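PDB 5OVS: BPH from Thiobacillus denitrificans, which probably degrades proteins as a proteasome-related hydrolase, its fourteen subunits assembling into a double ring that encloses an inner cavity. Local coordinates for residues V111-P116 and F120-H125; Q129-S132 and A136-S139. All coordinates share one frame; numbering follows the deposited sequence.

In the fold
The chain has the proteasome-type sandwich of two antiparallel sheets between layers of helices. Contact 1 is a hairpin inside the sheet that runs from 38-41 to 128-131; contact 2 joins the last strand of that sheet to 134-137, an outer strand of the other. Their centres lie about 7 Å apart. Gly121 O probably accepts a hydrogen bond from Gln129 N at 2.8 Å, extending the hairpin to strand 128-131, outermost of this sheet within the chain, and Leu112 CD2 packs against Tyr137 CD2 at 3.4 Å, bridging the two sheets. Beyond Tyr137, Ser139 OG makes a weak hydrogen bond with the N of Thr1, the N-terminal residue and probable nucleophile, as in proteasome beta subunits.

Contact 1: residues V111-P116 and F120-H125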
ATOM      1  N   VAL K 111      13.903  11.359 -30.552  1.00 27.85           N
ATOM      2  CA  VAL K 111      13.973  12.136 -31.796  1.00 27.58           C
ATOM      3  C   VAL K 111      14.732  11.441 -32.905  1.00 26.41           C
ATOM      4  O   VAL K 111      15.574  10.584 -32.653  1.00 26.23           O
ATOM      5  CB  VAL K 111      14.575  13.545 -31.589  1.00 27.56           C
ATOM      6  CG1 VAL K 111      13.881  14.242 -30.439  1.00 27.57           C
ATOM      7  CG2 VAL K 111      16.082  13.460 -31.387  1.00 27.90           C
ATOM      8  N   LEU K 112      14.385  11.802 -34.135  1.00 26.01           N
ATOM      9  CA  LEU K 112      15.163  11.421 -35.300  1.00 26.24           C
ATOM     10  C   LEU K 112      15.794  12.708 -35.872  1.00 26.38           C
ATOM     11  O   LEU K 112      15.176  13.769 -35.854  1.00 26.87           O
ATOM     12  CB  LEU K 112      14.277  10.720 -36.315  1.00 26.19           C
ATOM     13  CG  LEU K 112      13.558   9.476 -35.759  1.00 26.12           C
ATOM     14  CD1 LEU K 112      12.557   8.958 -36.770  1.00 26.10           C
ATOM     15  CD2 LEU K 112      14.557   8.391 -35.405  1.00 26.33           C
ATOM     16  N   ILE K 113      17.038  12.605 -36.327  1.00 26.50           N
ATOM     17  CA  ILE K 113      17.808  13.736 -36.850  1.00 26.62           C
ATOM     18  C   ILE K 113      18.330  13.384 -38.235  1.00 27.28           C
ATOM     19  O   ILE K 113      19.160  12.491 -38.376  1.00 27.13           O
ATOM     20  CB  ILE K 113      19.005  14.043 -35.956  1.00 26.24           C
ATOM     21  CG1 ILE K 113      18.514  14.450 -34.575  1.00 25.73           C
ATOM     22  CG2 ILE K 113      19.880  15.152 -36.580  1.00 27.09           C
ATOM     23  CD1 ILE K 113      19.588  14.406 -33.525  1.00 25.70           C
ATOM     24  N   ALA K 114      17.826  14.081 -39.247  1.00 28.48           N
ATOM     25  CA  ALA K 114      18.254  13.888 -40.620  1.00 30.25           C
ATOM     26  C   ALA K 114      19.154  15.046 -41.035  1.00 32.11           C
ATOM     27  O   ALA K 114      18.798  16.199 -40.880  1.00 30.91           O
ATOM     28  CB  ALA K 114      17.049  13.823 -41.534  1.00 30.22           C
ATOM     29  N   ASN K 115      20.332  14.735 -41.554  1.00 35.94           N
ATOM     30  CA  ASN K 115      21.133  15.745 -42.258  1.00 39.24           C
ATOM     31  C   ASN K 115      22.001  15.103 -43.337  1.00 40.23           C
ATOM     32  O   ASN K 115      22.170  13.881 -43.351  1.00 39.78           O
ATOM     33  CB  ASN K 115      21.952  16.589 -41.273  1.00 41.05           C
ATOM     34  CG  ASN K 115      23.059  15.805 -40.593  1.00 42.00           C
ATOM     35  OD1 ASN K 115      24.023  15.377 -41.227  1.00 44.51           O
ATOM     36  ND2 ASN K 115      22.943  15.657 -39.284  1.00 41.67           N
ATOM     37  N   PRO K 116      22.556  15.919 -44.253  1.00 41.34           N
ATOM     38  CA  PRO K 116      23.322  15.327 -45.337  1.00 40.65           C
ATOM     39  C   PRO K 116      24.356  14.277 -44.909  1.00 38.99           C
ATOM     40  O   PRO K 116      24.641  13.361 -45.684  1.00 39.17           O
ATOM     41  CB  PRO K 116      23.998  16.543 -45.986  1.00 42.69           C
ATOM     42  CG  PRO K 116      23.019  17.645 -45.778  1.00 43.30           C
ATOM     43  CD  PRO K 116      22.420  17.380 -44.419  1.00 42.26           C
ATOM     44  N   PHE K 120      20.112   9.726 -37.886  1.00 29.61           N
ATOM     45  CA  PHE K 120      20.399   9.417 -36.502  1.00 29.06           C
ATOM     46  C   PHE K 120      19.128   9.442 -35.666  1.00 28.17           C
ATOM     47  O   PHE K 120      18.086   9.934 -36.092  1.00 27.76           O
ATOM     48  CB  PHE K 120      21.353  10.466 -35.925  1.00 29.59           C
ATOM     49  CG  PHE K 120      22.648  10.635 -36.693  1.00 30.08           C
ATOM     50  CD1 PHE K 120      23.747   9.845 -36.406  1.00 30.06           C
ATOM     51  CD2 PHE K 120      22.774  11.604 -37.665  1.00 30.02           C
ATOM     52  CE1 PHE K 120      24.936  10.010 -37.092  1.00 30.55           C
ATOM     53  CE2 PHE K 120      23.960  11.775 -38.348  1.00 30.22           C
ATOM     54  CZ  PHE K 120      25.044  10.981 -38.061  1.00 30.50           C
ATOM     55  N   GLY K 121      19.231   8.912 -34.461  1.00 27.78           N
ATOM     56  CA  GLY K 121      18.158   9.023 -33.491  1.00 27.09           C
ATOM     57  C   GLY K 121      18.726   9.163 -32.106  1.00 26.61           C
ATOM     58  O   GLY K 121      19.823   8.697 -31.833  1.00 25.16           O
ATOM     59  N   VAL K 122      17.972   9.826 -31.241  1.00 27.17           N
ATOM     60  CA  VAL K 122      18.305   9.918 -29.830  1.00 27.49           C
ATOM     61  C   VAL K 122      17.069   9.528 -29.070  1.00 28.10           C
ATOM     62  O   VAL K 122      16.066  10.232 -29.128  1.00 27.73           O
ATOM     63  CB  VAL K 122      18.686  11.341 -29.392  1.00 27.78           C
ATOM     64  CG1 VAL K 122      19.282  11.314 -27.980  1.00 28.17           C
ATOM     65  CG2 VAL K 122      19.656  11.959 -30.370  1.00 28.10           C
ATOM     66  N   ALA K 123      17.133   8.398 -28.367  1.00 29.53           N
ATOM     67  CA  ALA K 123      16.020   7.964 -27.550  1.00 30.23           C
ATOM     68  C   ALA K 123      16.037   8.775 -26.254  1.00 31.16           C
ATOM     69  O   ALA K 123      16.998   9.502 -25.982  1.00 31.63           O
ATOM     70  CB  ALA K 123      16.104   6.473 -27.277  1.00 30.94           C
ATOM     71  N   ALA K 124      14.973   8.637 -25.471  1.00 31.42           N
ATOM     72  CA  ALA K 124      14.740   9.450 -24.269  1.00 32.21           C
ATOM     73  C   ALA K 124      15.869   9.400 -23.235  1.00 32.71           C
ATOM     74  O   ALA K 124      16.102  10.380 -22.522  1.00 32.41           O
ATOM     75  CB  ALA K 124      13.418   9.039 -23.620  1.00 31.75           C
ATOM     76  N   HIS K 125      16.569   8.270 -23.160  1.00 32.99           N
ATOM     77  CA  HIS K 125      17.686   8.121 -22.233  1.00 33.77           C
ATOM     78  C   HIS K 125      19.042   8.497 -22.871  1.00 34.09           C
ATOM     79  O   HIS K 125      20.095   8.021 -22.434  1.00 34.27           O
ATOM     80  CB  HIS K 125      17.687   6.705 -21.674  1.00 34.65           C
ATOM     81  CG  HIS K 125      16.448   6.379 -20.894  1.00 36.34           C
ATOM     82  ND1 HIS K 125      15.367   5.725 -21.447  1.00 36.73           N
ATOM     83  CD2 HIS K 125      16.106   6.649 -19.609  1.00 36.90           C
ATOM     84  CE1 HIS K 125      14.420   5.591 -20.533  1.00 37.07           C
ATOM     85  NE2 HIS K 125      14.841   6.148 -19.412  1.00 37.50           N
TER
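A beta hairpin in one of the two sheets of the proteasome-type beta sandwich joins strands 111-115 and 118-122, and Val111 and Ile113 pair antiparallel with Val122 and Phe120. In the Val111-Val122 pair, Val111 N reaches Val122 O at 2.8 Å and Val122 N returns to Val111 O at 2.9 Å. The Ile113-Phe120 pair closes likewise, Ile113 N to Phe120 O at 2.9 Å and nearly straight (171° at the hydrogen). Between them Leu112 faces Gly121 in a non-hydrogen-bonded pair, where Gly121 CA approaches Val111 O to 3.1 Å in a CA-H...O contact.

One face carries Val111, Ile113, Phe120 and Val122. Val111 and Val122 stand side by side, and Ile113 CD1 lies 4.0 Å from Val122 CG2. Against this face packs helix 74-91, with Trp81 on Val111 and Val122, and Ile77 on Phe120 and Val122. With its CG anti to the carbonyl carbon (chi1 -56°), Phe120 brings CD2 to 3.8 Å from Ile113 O, which sits at the ring edge. Asn115 OD1 accepts from Arg117 N in an Asx turn, while Asn115 ND2 meets Phe120 CE2 obliquely at 4.1 Å, amide and ring planes 35° apart.

Contact 2: residues Q129-S132 and A136-S139; sequences QEFS and AYGS
Gln129 and Tyr137 cross obliquely between the two sheets of the sandwich, amide and ring planes 19° apart, with Gln129 OE1 3.8 Å from Tyr137 OH and no direct hydrogen bond. Two waters link them. Water 1 donates to Gln129 OE1 at 3.0 Å and water 2 donates to the same Gln129 OE1 at 3.2 Å. Both lie in the plane of the Tyr137 ring at its edge and also contact Tyr137 OH, but at modelled distances too short to be reliable, which leaves the proton directions there doubtful. Tyr137 OH also lies near the plane of the Phe131 ring at its edge, 4.4 Å from Phe131 CZ.

The backbones stay far apart, with the CA atoms of Phe131 and Ala136 10.3 Å from each other, so side chains and the two waters bridge the gap. The Gln129 chain is stretched out through CG to CD (chi2 -172°), which takes the amide across toward the phenol, and its NE2 is held by Glu27 OE1 of a neighbouring subunit. Trp22 of that subunit meets the Tyr137 ring edge-to-face, and the Phe131 ring stacks with Tyr135. The bridge thus borders the subunit interface, where Glu130 N also bonds Asn34 OD1 of the neighbour.

Strand 128-131 is anchored by backbone bonding of Phe131 with Ile119, strand 134-137 by that of Tyr137 with Val3, while Ala136 packs on helix 141-151 through Ser141, Ala144 and Met148.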
ATOM      1  N   GLN K 129      22.046   6.927 -31.854  1.00 28.45           N
ATOM      2  CA  GLN K 129      22.263   5.863 -32.824  1.00 29.84           C
ATOM      3  C   GLN K 129      22.384   6.442 -34.220  1.00 29.08           C
ATOM      4  O   GLN K 129      21.721   7.418 -34.537  1.00 28.56           O
ATOM      5  CB  GLN K 129      21.107   4.837 -32.741  1.00 30.58           C
ATOM      6  CG  GLN K 129      20.991   4.232 -31.354  1.00 31.61           C
ATOM      7  CD  GLN K 129      20.009   3.074 -31.257  1.00 33.16           C
ATOM      8  OE1 GLN K 129      18.789   3.240 -31.399  1.00 34.46           O
ATOM      9  NE2 GLN K 129      20.536   1.895 -30.976  1.00 33.95           N
ATOM     10  N   GLU K 130      23.251   5.860 -35.041  1.00 29.43           N
ATOM     11  CA  GLU K 130      23.238   6.150 -36.476  1.00 30.46           C
ATOM     12  C   GLU K 130      22.563   4.988 -37.146  1.00 30.76           C
ATOM     13  O   GLU K 130      22.876   3.838 -36.841  1.00 31.90           O
ATOM     14  CB  GLU K 130      24.639   6.329 -37.070  1.00 31.13           C
ATOM     15  CG  GLU K 130      24.586   6.690 -38.546  1.00 31.84           C
ATOM     16  CD  GLU K 130      25.924   7.044 -39.156  1.00 32.91           C
ATOM     17  OE1 GLU K 130      26.973   6.871 -38.501  1.00 34.08           O
ATOM     18  OE2 GLU K 130      25.923   7.492 -40.316  1.00 33.51           O
ATOM     19  N   PHE K 131      21.640   5.281 -38.056  1.00 30.70           N
ATOM     20  CA  PHE K 131      20.882   4.232 -38.718  1.00 31.04           C
ATOM     21  C   PHE K 131      21.410   3.984 -40.112  1.00 29.94           C
ATOM     22  O   PHE K 131      21.900   4.895 -40.768  1.00 28.53           O
ATOM     23  CB  PHE K 131      19.397   4.586 -38.736  1.00 31.33           C
ATOM     24  CG  PHE K 131      18.815   4.723 -37.368  1.00 32.03           C
ATOM     25  CD1 PHE K 131      18.759   3.627 -36.521  1.00 31.86           C
ATOM     26  CD2 PHE K 131      18.340   5.952 -36.910  1.00 33.03           C
ATOM     27  CE1 PHE K 131      18.245   3.747 -35.244  1.00 32.33           C
ATOM     28  CE2 PHE K 131      17.814   6.073 -35.632  1.00 32.94           C
ATOM     29  CZ  PHE K 131      17.769   4.971 -34.798  1.00 32.37           C
ATOM     30  N   SER K 132      21.320   2.731 -40.544  1.00 29.76           N
ATOM     31  CA  SER K 132      21.909   2.308 -41.812  1.00 30.19           C
ATOM     32  C   SER K 132      20.887   2.352 -42.951  1.00 30.95           C
ATOM     33  O   SER K 132      21.251   2.470 -44.109  1.00 31.76           O
ATOM     34  CB  SER K 132      22.564   0.917 -41.671  1.00 30.16           C
ATOM     35  OG  SER K 132      21.666  -0.099 -41.195  1.00 30.26           O
ATOM     36  N   ALA K 136      12.115   4.480 -36.867  1.00 30.24           N
ATOM     37  CA  ALA K 136      10.916   5.232 -36.474  1.00 29.39           C
ATOM     38  C   ALA K 136      10.818   5.321 -34.957  1.00 28.60           C
ATOM     39  O   ALA K 136      11.251   4.412 -34.266  1.00 29.05           O
ATOM     40  CB  ALA K 136       9.671   4.555 -37.025  1.00 29.23           C
ATOM     41  N   TYR K 137      10.254   6.419 -34.457  1.00 27.86           N
ATOM     42  CA  TYR K 137       9.986   6.611 -33.022  1.00 26.75           C
ATOM     43  C   TYR K 137       8.574   7.126 -32.867  1.00 25.34           C
ATOM     44  O   TYR K 137       7.909   7.486 -33.853  1.00 24.25           O
ATOM     45  CB  TYR K 137      10.940   7.631 -32.394  1.00 27.25           C
ATOM     46  CG  TYR K 137      12.309   7.121 -31.968  1.00 27.66           C
ATOM     47  CD1 TYR K 137      12.451   5.928 -31.259  1.00 27.77           C
ATOM     48  CD2 TYR K 137      13.470   7.874 -32.248  1.00 27.97           C
ATOM     49  CE1 TYR K 137      13.703   5.477 -30.864  1.00 28.39           C
ATOM     50  CE2 TYR K 137      14.726   7.429 -31.866  1.00 28.06           C
ATOM     51  CZ  TYR K 137      14.839   6.235 -31.179  1.00 29.02           C
ATOM     52  OH  TYR K 137      16.088   5.802 -30.796  1.00 30.43           O
ATOM     53  N   GLY K 138       8.136   7.169 -31.615  1.00 24.46           N
ATOM     54  CA  GLY K 138       6.753   7.460 -31.274  1.00 24.33           C
ATOM     55  C   GLY K 138       5.972   6.178 -31.010  1.00 24.29           C
ATOM     56  O   GLY K 138       6.434   5.078 -31.293  1.00 23.67           O
ATOM     57  N   SER K 139       4.774   6.331 -30.462  1.00 24.74           N
ATOM     58  CA  SER K 139       3.879   5.201 -30.204  1.00 25.16           C
ATOM     59  C   SER K 139       3.531   4.453 -31.492  1.00 25.49           C
ATOM     60  O   SER K 139       3.176   3.276 -31.446  1.00 25.86           O
ATOM     61  CB  SER K 139       2.595   5.699 -29.522  1.00 25.75           C
ATOM     62  OG  SER K 139       1.929   6.693 -30.317  1.00 25.69           O
TER
HETATM   63  O   HOH W   1      18.523   6.223 -30.973  1.00 36.30           O
HETATM   64  O   HOH W   2      16.052   3.576 -29.797  1.00 36.83           O